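Local atomic coordinates of suppressor protein MPT5 (Saccharomyces cerevisiae, PDB entry 5BZ1), a protein that binds short UGUA-containing elements in the 3'-UTRs of target mRNAs, HO mRNA among them, through its Pumilio repeats and regulates them post-transcriptionally. Residues Asp162-Gln167 with Cys181-Leu186; Gln131-Ile136 with Ile171-His176. All blocks are in the same frame, centred on the assembly; numbering follows the deposited sequence.

In the fold
Followed from the N terminus, the chain first passes through 131-136, on helix 129-137 of Pumilio repeat 4, then through 162-167 at the boundary of repeats 4 and 5, and on through 171-176 and 181-186 in repeat 5. Contact 2 (131-136 with 171-176) closes a loop of 34 residues and joins the two repeats. Contact 1 (162-167 with 181-186) closes a loop of 13 residues and brings helix 158-165 against the RNA-facing helix 179-189. The two cross rather than nest, since their segments alternate. Their centres are about 7 Å apart, and I164 packs on I173, V182 on I136, merging both into one core.

Contact 1 (Asp162-Gln167 with Cys181-Leu186); sequences DAIVEQ and CVLQKL. With nucleotides of chain B.
I164, in the last turn of helix 158-165, packs against L183 and L186 of helix 179-189. With CG1 beside the backbone N (chi1 -68°) and the chain extended beyond it, the side chain brings its CD1 methyl up against these two leucines, which lie one turn apart. CD1 meets L186 CD2 tip to tip at 3.5 Å and lies 3.8 Å from L183 CD1, the I164 and L183 side chains passing at a slant. All three residues are buried, and I170 of helix 169-174 also packs on I164. Past the helix, Q167 NE2 makes a bent bond to E166 OE2 (3.0 Å), on the anti side of the carboxylate and tilted out of its plane. Across the contact, helix 179-189 turns its other face to the RNA. Q184 NE2 donates an almost straight bond (2.9 Å, 174°) to N1 of A4 of chain B, and is also bonded to C180 O. C181 SG packs over the face of the uracil of U5 of chain B, 3.6 Å from its N3. A leucine in place of Q184 would probably leave N1 of A4 of chain B without this donor, and C180 O without its side-chain partner. As in other PUF repeats, one helix lines the concave RNA-binding surface, with Q184 at a base edge and C181 over a base face, while its inner side packs in the repeat core.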
ATOM      1  N   ASP A 162      -1.626 -15.199   1.354  1.00 30.63           N
ATOM      2  CA  ASP A 162      -2.687 -16.161   1.656  1.00 33.40           C
ATOM      3  C   ASP A 162      -3.863 -15.520   2.396  1.00 33.56           C
ATOM      4  O   ASP A 162      -5.024 -15.788   2.091  1.00 38.12           O
ATOM      5  CB  ASP A 162      -2.141 -17.331   2.483  1.00 40.05           C
ATOM      6  CG  ASP A 162      -1.243 -18.255   1.678  1.00 45.07           C
ATOM      7  OD1 ASP A 162      -1.162 -18.089   0.442  1.00 42.82           O
ATOM      8  OD2 ASP A 162      -0.626 -19.155   2.288  1.00 48.14           O
ATOM      9  N   ALA A 163      -3.553 -14.675   3.373  1.00 27.86           N
ATOM     10  CA  ALA A 163      -4.581 -13.995   4.155  1.00 34.18           C
ATOM     11  C   ALA A 163      -5.402 -13.030   3.302  1.00 34.45           C
ATOM     12  O   ALA A 163      -6.622 -12.940   3.444  1.00 34.65           O
ATOM     13  CB  ALA A 163      -3.950 -13.256   5.311  1.00 31.00           C
ATOM     14  N   ILE A 164      -4.718 -12.304   2.425  1.00 33.41           N
ATOM     15  CA  ILE A 164      -5.350 -11.297   1.580  1.00 30.18           C
ATOM     16  C   ILE A 164      -6.332 -11.895   0.578  1.00 29.85           C
ATOM     17  O   ILE A 164      -7.445 -11.389   0.417  1.00 34.30           O
ATOM     18  CB  ILE A 164      -4.291 -10.468   0.827  1.00 31.94           C
ATOM     19  CG1 ILE A 164      -3.501  -9.610   1.810  1.00 31.28           C
ATOM     20  CG2 ILE A 164      -4.934  -9.579  -0.227  1.00 36.21           C
ATOM     21  CD1 ILE A 164      -2.329  -8.908   1.191  1.00 25.73           C
ATOM     22  N   VAL A 165      -5.922 -12.968  -0.094  1.00 27.47           N
ATOM     23  CA  VAL A 165      -6.735 -13.542  -1.169  1.00 35.31           C
ATOM     24  C   VAL A 165      -7.827 -14.491  -0.676  1.00 39.14           C
ATOM     25  O   VAL A 165      -8.650 -14.957  -1.467  1.00 43.32           O
ATOM     26  CB  VAL A 165      -5.871 -14.270  -2.227  1.00 35.49           C
ATOM     27  CG1 VAL A 165      -4.764 -13.361  -2.728  1.00 32.66           C
ATOM     28  CG2 VAL A 165      -5.286 -15.559  -1.651  1.00 29.60           C
ATOM     29  N   GLU A 166      -7.832 -14.781   0.621  1.00 40.08           N
ATOM     30  CA  GLU A 166      -8.840 -15.670   1.193  1.00 39.71           C
ATOM     31  C   GLU A 166     -10.223 -15.018   1.169  1.00 40.32           C
ATOM     32  O   GLU A 166     -10.433 -13.972   1.793  1.00 33.85           O
ATOM     33  CB  GLU A 166      -8.468 -16.058   2.626  1.00 34.69           C
ATOM     34  CG  GLU A 166      -9.450 -17.009   3.301  1.00 43.14           C
ATOM     35  CD  GLU A 166      -9.349 -18.435   2.785  1.00 54.51           C
ATOM     36  OE1 GLU A 166      -8.387 -18.743   2.050  1.00 56.56           O
ATOM     37  OE2 GLU A 166     -10.233 -19.253   3.121  1.00 57.31           O
ATOM     38  N   GLN A 167     -11.149 -15.634   0.435  1.00 38.75           N
ATOM     39  CA  GLN A 167     -12.537 -15.167   0.347  1.00 40.97           C
ATOM     40  C   GLN A 167     -12.657 -13.681  -0.008  1.00 38.93           C
ATOM     41  O   GLN A 167     -12.259 -13.270  -1.099  1.00 43.70           O
ATOM     42  CB  GLN A 167     -13.297 -15.500   1.637  1.00 44.86           C
ATOM     43  CG  GLN A 167     -13.631 -16.986   1.775  1.00 55.49           C
ATOM     44  CD  GLN A 167     -13.881 -17.417   3.210  1.00 65.73           C
ATOM     45  OE1 GLN A 167     -14.772 -16.900   3.882  1.00 71.83           O
ATOM     46  NE2 GLN A 167     -13.090 -18.373   3.685  1.00 71.82           N
ATOM     47  N   CYS A 181      -2.780   1.074   3.654  1.00 26.25           N
ATOM     48  CA  CYS A 181      -1.379   1.494   3.610  1.00 27.41           C
ATOM     49  C   CYS A 181      -0.436   0.293   3.550  1.00 27.23           C
ATOM     50  O   CYS A 181       0.528   0.287   2.783  1.00 33.30           O
ATOM     51  CB  CYS A 181      -1.045   2.370   4.818  1.00 31.25           C
ATOM     52  SG  CYS A 181      -1.921   3.953   4.838  1.00 37.91           S
ATOM     53  N   VAL A 182      -0.724  -0.725   4.356  1.00 26.28           N
ATOM     54  CA  VAL A 182       0.065  -1.955   4.362  1.00 25.91           C
ATOM     55  C   VAL A 182       0.061  -2.611   2.981  1.00 24.36           C
ATOM     56  O   VAL A 182       1.108  -3.026   2.473  1.00 24.09           O
ATOM     57  CB  VAL A 182      -0.478  -2.960   5.398  1.00 26.73           C
ATOM     58  CG1 VAL A 182       0.298  -4.267   5.347  1.00 21.28           C
ATOM     59  CG2 VAL A 182      -0.425  -2.364   6.800  1.00 28.31           C
ATOM     60  N   LEU A 183      -1.123  -2.691   2.377  1.00 21.68           N
ATOM     61  CA  LEU A 183      -1.294  -3.326   1.072  1.00 24.80           C
ATOM     62  C   LEU A 183      -0.477  -2.626  -0.012  1.00 23.75           C
ATOM     63  O   LEU A 183       0.091  -3.281  -0.886  1.00 26.72           O
ATOM     64  CB  LEU A 183      -2.775  -3.362   0.682  1.00 24.42           C
ATOM     65  CG  LEU A 183      -3.134  -4.122  -0.597  1.00 29.58           C
ATOM     66  CD1 LEU A 183      -2.606  -5.545  -0.538  1.00 32.77           C
ATOM     67  CD2 LEU A 183      -4.637  -4.125  -0.819  1.00 29.22           C
ATOM     68  N   GLN A 184      -0.419  -1.298   0.050  1.00 24.39           N
ATOM     69  CA  GLN A 184       0.375  -0.519  -0.898  1.00 28.36           C
ATOM     70  C   GLN A 184       1.872  -0.780  -0.722  1.00 30.19           C
ATOM     71  O   GLN A 184       2.610  -0.864  -1.706  1.00 28.79           O
ATOM     72  CB  GLN A 184       0.079   0.977  -0.751  1.00 28.94           C
ATOM     73  CG  GLN A 184      -1.321   1.381  -1.210  1.00 42.97           C
ATOM     74  CD  GLN A 184      -1.616   2.851  -0.982  1.00 46.42           C
ATOM     75  OE1 GLN A 184      -0.930   3.725  -1.513  1.00 53.16           O
ATOM     76  NE2 GLN A 184      -2.644   3.130  -0.191  1.00 41.56           N
ATOM     77  N   LYS A 185       2.315  -0.900   0.529  1.00 24.07           N
ATOM     78  CA  LYS A 185       3.709  -1.233   0.817  1.00 29.05           C
ATOM     79  C   LYS A 185       4.050  -2.590   0.211  1.00 22.17           C
ATOM     80  O   LYS A 185       5.066  -2.743  -0.466  1.00 26.03           O
ATOM     81  CB  LYS A 185       3.963  -1.276   2.326  1.00 27.12           C
ATOM     82  CG  LYS A 185       3.659   0.023   3.060  1.00 35.64           C
ATOM     83  CD  LYS A 185       4.494   1.174   2.539  1.00 41.26           C
ATOM     84  CE  LYS A 185       4.112   2.487   3.218  1.00 49.98           C
ATOM     85  NZ  LYS A 185       4.340   2.483   4.693  1.00 52.65           N
ATOM     86  N   LEU A 186       3.183  -3.566   0.463  1.00 21.73           N
ATOM     87  CA  LEU A 186       3.349  -4.914  -0.068  1.00 25.75           C
ATOM     88  C   LEU A 186       3.447  -4.918  -1.593  1.00 28.93           C
ATOM     89  O   LEU A 186       4.354  -5.531  -2.161  1.00 28.59           O
ATOM     90  CB  LEU A 186       2.181  -5.794   0.375  1.00 25.94           C
ATOM     91  CG  LEU A 186       2.206  -7.237  -0.124  1.00 32.92           C
ATOM     92  CD1 LEU A 186       3.326  -8.023   0.549  1.00 23.58           C
ATOM     93  CD2 LEU A 186       0.871  -7.907   0.104  1.00 31.77           C
TER
ATOM     94  P     A B   4      -7.603  13.533   2.930  1.00 29.31           P
ATOM     95  OP1   A B   4      -7.650  14.365   4.155  1.00 29.65           O
ATOM     96  OP2   A B   4      -6.630  13.845   1.851  1.00 32.23           O
ATOM     97  O5'   A B   4      -7.370  12.016   3.348  1.00 33.16           O
ATOM     98  C5'   A B   4      -8.268  11.350   4.224  1.00 29.74           C
ATOM     99  C4'   A B   4      -7.684  10.046   4.700  1.00 24.28           C
ATOM    100  O4'   A B   4      -7.529   9.146   3.575  1.00 28.36           O
ATOM    101  C3'   A B   4      -6.291  10.131   5.299  1.00 29.81           C
ATOM    102  O3'   A B   4      -6.301  10.558   6.650  1.00 31.98           O
ATOM    103  C2'   A B   4      -5.758   8.715   5.107  1.00 33.22           C
ATOM    104  O2'   A B   4      -6.241   7.845   6.123  1.00 33.24           O
ATOM    105  C1'   A B   4      -6.403   8.318   3.772  1.00 29.51           C
ATOM    106  N9    A B   4      -5.489   8.479   2.624  1.00 28.00           N
ATOM    107  C8    A B   4      -5.168   9.633   1.944  1.00 28.97           C
ATOM    108  N7    A B   4      -4.316   9.442   0.964  1.00 31.24           N
ATOM    109  C5    A B   4      -4.054   8.076   0.989  1.00 29.31           C
ATOM    110  C6    A B   4      -3.229   7.246   0.201  1.00 28.32           C
ATOM    111  N6    A B   4      -2.476   7.679  -0.814  1.00 30.58           N
ATOM    112  N1    A B   4      -3.203   5.929   0.503  1.00 30.10           N
ATOM    113  C2    A B   4      -3.953   5.481   1.520  1.00 34.35           C
ATOM    114  N3    A B   4      -4.766   6.159   2.329  1.00 33.82           N
ATOM    115  C4    A B   4      -4.771   7.470   2.011  1.00 29.04           C
ATOM    116  P     U B   5      -5.045  11.352   7.265  1.00 34.36           P
ATOM    117  OP1   U B   5      -5.432  11.793   8.626  1.00 34.38           O
ATOM    118  OP2   U B   5      -4.555  12.348   6.276  1.00 33.88           O
ATOM    119  O5'   U B   5      -3.923  10.235   7.414  1.00 32.47           O
ATOM    120  C5'   U B   5      -3.975   9.280   8.471  1.00 35.30           C
ATOM    121  C4'   U B   5      -2.611   8.716   8.783  1.00 34.08           C
ATOM    122  O4'   U B   5      -2.176   7.856   7.689  1.00 38.12           O
ATOM    123  C3'   U B   5      -1.500   9.751   8.972  1.00 31.53           C
ATOM    124  O3'   U B   5      -0.565   9.250   9.924  1.00 36.56           O
ATOM    125  C2'   U B   5      -0.838   9.771   7.599  1.00 35.58           C
ATOM    126  O2'   U B   5       0.486  10.265   7.580  1.00 36.42           O
ATOM    127  C1'   U B   5      -0.912   8.295   7.224  1.00 38.99           C
ATOM    128  N1    U B   5      -0.795   8.024   5.784  1.00 45.43           N
ATOM    129  C2    U B   5       0.058   6.998   5.404  1.00 42.95           C
ATOM    130  O2    U B   5       0.678   6.324   6.215  1.00 40.65           O
ATOM    131  N3    U B   5       0.150   6.779   4.048  1.00 40.61           N
ATOM    132  C4    U B   5      -0.509   7.480   3.056  1.00 44.07           C
ATOM    133  O4    U B   5      -0.328   7.174   1.875  1.00 46.62           O
ATOM    134  C5    U B   5      -1.362   8.529   3.535  1.00 42.82           C
ATOM    135  C6    U B   5      -1.477   8.766   4.848  1.00 41.27           C
TER

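Contact 2 (Gln131-Ile136 with Ile171-His176); sequences QVVTLI and ITISTH
The CA atoms of V133 and I173, 7.1 Å apart, are the nearest pair across the two segments, where helix 129-137 of Pumilio repeat 4 packs on helix 169-174 of repeat 5. This is inter-repeat packing in the all-helical PUF fold, in which successive repeats stack equivalent helices side by side to build a curved scaffold. The first segment is helical throughout; the second leaves the helix at T175 and heads by way of H176, whose ND1 caps the backbone N of H178, toward the next helix. The interface itself is apolar. The side chains of I136 and I173 cross at about a right angle, with their CD1 methyls 3.7 Å apart and their CG2 methyls 4.0 Å apart, so that both branches of each isoleucine are engaged. One turn earlier on helix 129-137, the side chain of V133 meets that of T172, again at about a right angle: with CG1 anti to the backbone N (chi1 170°), V133 sets this methyl 3.8 Å from T172 CG2. The threonine thus offers its methyl to the neighbouring repeat at the exposed margin, while V133, I136 and I173 are buried. Just beyond the first segment, N137 ND2 bonds T172 O. At the helix end two donors share I171 O: T175 N at 3.0 Å, and T175 OG1 at 2.7 Å from above the carbonyl plane.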
ATOM      1  N   GLN A 131      -6.342 -14.140  12.066  1.00 31.69           N
ATOM      2  CA  GLN A 131      -5.419 -13.406  12.922  1.00 28.49           C
ATOM      3  C   GLN A 131      -4.445 -12.545  12.113  1.00 29.35           C
ATOM      4  O   GLN A 131      -4.095 -11.441  12.535  1.00 29.83           O
ATOM      5  CB  GLN A 131      -4.678 -14.363  13.861  1.00 23.99           C
ATOM      6  CG  GLN A 131      -5.506 -14.784  15.080  1.00 25.94           C
ATOM      7  CD  GLN A 131      -4.826 -15.863  15.904  1.00 33.44           C
ATOM      8  OE1 GLN A 131      -4.055 -16.665  15.376  1.00 31.91           O
ATOM      9  NE2 GLN A 131      -5.103 -15.883  17.205  1.00 31.42           N
ATOM     10  N   VAL A 132      -4.023 -13.038  10.948  1.00 25.43           N
ATOM     11  CA  VAL A 132      -3.141 -12.260  10.070  1.00 22.88           C
ATOM     12  C   VAL A 132      -3.842 -11.002   9.547  1.00 27.39           C
ATOM     13  O   VAL A 132      -3.251  -9.919   9.511  1.00 23.96           O
ATOM     14  CB  VAL A 132      -2.612 -13.092   8.881  1.00 26.28           C
ATOM     15  CG1 VAL A 132      -1.782 -12.222   7.951  1.00 26.58           C
ATOM     16  CG2 VAL A 132      -1.771 -14.264   9.376  1.00 26.81           C
ATOM     17  N   VAL A 133      -5.101 -11.150   9.140  1.00 26.92           N
ATOM     18  CA  VAL A 133      -5.901 -10.004   8.710  1.00 28.99           C
ATOM     19  C   VAL A 133      -5.976  -8.981   9.845  1.00 30.29           C
ATOM     20  O   VAL A 133      -5.780  -7.783   9.633  1.00 29.77           O
ATOM     21  CB  VAL A 133      -7.321 -10.427   8.283  1.00 30.20           C
ATOM     22  CG1 VAL A 133      -8.207  -9.210   8.088  1.00 30.92           C
ATOM     23  CG2 VAL A 133      -7.269 -11.252   7.004  1.00 27.08           C
ATOM     24  N   THR A 134      -6.240  -9.473  11.050  1.00 28.39           N
ATOM     25  CA  THR A 134      -6.263  -8.638  12.246  1.00 31.35           C
ATOM     26  C   THR A 134      -4.946  -7.878  12.432  1.00 31.09           C
ATOM     27  O   THR A 134      -4.955  -6.680  12.713  1.00 28.58           O
ATOM     28  CB  THR A 134      -6.582  -9.475  13.496  1.00 30.55           C
ATOM     29  OG1 THR A 134      -7.952  -9.899  13.443  1.00 33.28           O
ATOM     30  CG2 THR A 134      -6.353  -8.665  14.763  1.00 28.51           C
ATOM     31  N   LEU A 135      -3.823  -8.568  12.253  1.00 27.13           N
ATOM     32  CA  LEU A 135      -2.509  -7.933  12.343  1.00 25.16           C
ATOM     33  C   LEU A 135      -2.338  -6.814  11.312  1.00 29.18           C
ATOM     34  O   LEU A 135      -1.815  -5.743  11.627  1.00 25.70           O
ATOM     35  CB  LEU A 135      -1.399  -8.972  12.169  1.00 21.05           C
ATOM     36  CG  LEU A 135      -1.202  -9.931  13.341  1.00 31.25           C
ATOM     37  CD1 LEU A 135       0.015 -10.810  13.127  1.00 26.89           C
ATOM     38  CD2 LEU A 135      -1.073  -9.155  14.636  1.00 29.29           C
ATOM     39  N   ILE A 136      -2.776  -7.074  10.083  1.00 25.63           N
ATOM     40  CA  ILE A 136      -2.663  -6.106   8.994  1.00 27.86           C
ATOM     41  C   ILE A 136      -3.389  -4.802   9.336  1.00 24.91           C
ATOM     42  O   ILE A 136      -2.904  -3.710   9.034  1.00 25.03           O
ATOM     43  CB  ILE A 136      -3.206  -6.695   7.669  1.00 28.74           C
ATOM     44  CG1 ILE A 136      -2.289  -7.813   7.172  1.00 27.68           C
ATOM     45  CG2 ILE A 136      -3.328  -5.624   6.597  1.00 21.85           C
ATOM     46  CD1 ILE A 136      -2.836  -8.582   5.983  1.00 30.81           C
ATOM     47  N   ILE A 171     -11.468  -6.915   0.760  1.00 27.73           N
ATOM     48  CA  ILE A 171     -12.321  -5.818   1.201  1.00 31.07           C
ATOM     49  C   ILE A 171     -11.925  -5.367   2.611  1.00 32.77           C
ATOM     50  O   ILE A 171     -11.651  -4.186   2.847  1.00 30.65           O
ATOM     51  CB  ILE A 171     -13.804  -6.227   1.202  1.00 35.70           C
ATOM     52  CG1 ILE A 171     -14.253  -6.634  -0.201  1.00 35.45           C
ATOM     53  CG2 ILE A 171     -14.676  -5.084   1.719  1.00 35.56           C
ATOM     54  CD1 ILE A 171     -14.439  -5.456  -1.133  1.00 40.36           C
ATOM     55  N   THR A 172     -11.901  -6.321   3.538  1.00 27.62           N
ATOM     56  CA  THR A 172     -11.567  -6.061   4.938  1.00 32.88           C
ATOM     57  C   THR A 172     -10.278  -5.249   5.074  1.00 29.56           C
ATOM     58  O   THR A 172     -10.174  -4.361   5.919  1.00 32.53           O
ATOM     59  CB  THR A 172     -11.418  -7.376   5.727  1.00 35.53           C
ATOM     60  OG1 THR A 172     -12.547  -8.220   5.473  1.00 36.49           O
ATOM     61  CG2 THR A 172     -11.311  -7.101   7.228  1.00 36.40           C
ATOM     62  N   ILE A 173      -9.312  -5.549   4.211  1.00 25.36           N
ATOM     63  CA  ILE A 173      -8.014  -4.887   4.223  1.00 27.15           C
ATOM     64  C   ILE A 173      -7.994  -3.547   3.470  1.00 27.26           C
ATOM     65  O   ILE A 173      -7.542  -2.539   4.011  1.00 27.37           O
ATOM     66  CB  ILE A 173      -6.929  -5.835   3.668  1.00 29.08           C
ATOM     67  CG1 ILE A 173      -6.662  -6.960   4.671  1.00 34.69           C
ATOM     68  CG2 ILE A 173      -5.645  -5.078   3.356  1.00 23.90           C
ATOM     69  CD1 ILE A 173      -6.017  -8.192   4.070  1.00 37.20           C
ATOM     70  N   SER A 174      -8.480  -3.539   2.230  1.00 28.31           N
ATOM     71  CA  SER A 174      -8.399  -2.351   1.377  1.00 23.49           C
ATOM     72  C   SER A 174      -9.252  -1.182   1.872  1.00 27.85           C
ATOM     73  O   SER A 174      -8.946  -0.024   1.591  1.00 28.40           O
ATOM     74  CB  SER A 174      -8.792  -2.690  -0.063  1.00 26.13           C
ATOM     75  OG  SER A 174      -7.952  -3.679  -0.620  1.00 26.02           O
ATOM     76  N   THR A 175     -10.327  -1.493   2.593  1.00 27.40           N
ATOM     77  CA  THR A 175     -11.243  -0.465   3.078  1.00 28.45           C
ATOM     78  C   THR A 175     -10.931  -0.062   4.512  1.00 30.35           C
ATOM     79  O   THR A 175     -11.722   0.631   5.163  1.00 26.58           O
ATOM     80  CB  THR A 175     -12.710  -0.922   2.996  1.00 24.78           C
ATOM     81  OG1 THR A 175     -12.932  -1.999   3.914  1.00 29.60           O
ATOM     82  CG2 THR A 175     -13.044  -1.382   1.581  1.00 28.88           C
ATOM     83  N   HIS A 176      -9.778  -0.503   5.006  1.00 29.91           N
ATOM     84  CA  HIS A 176      -9.344  -0.135   6.348  1.00 28.52           C
ATOM     85  C   HIS A 176      -8.229   0.916   6.294  1.00 29.84           C
ATOM     86  O   HIS A 176      -7.347   0.862   5.431  1.00 27.86           O
ATOM     87  CB  HIS A 176      -8.883  -1.373   7.122  1.00 26.79           C
ATOM     88  CG  HIS A 176      -8.655  -1.131   8.578  1.00 30.53           C
ATOM     89  ND1 HIS A 176      -7.503  -0.537   9.065  1.00 31.45           N
ATOM     90  CD2 HIS A 176      -9.412  -1.404   9.664  1.00 32.13           C
ATOM     91  CE1 HIS A 176      -7.571  -0.455  10.375  1.00 34.46           C
ATOM     92  NE2 HIS A 176      -8.725  -0.977  10.771  1.00 30.81           N
TER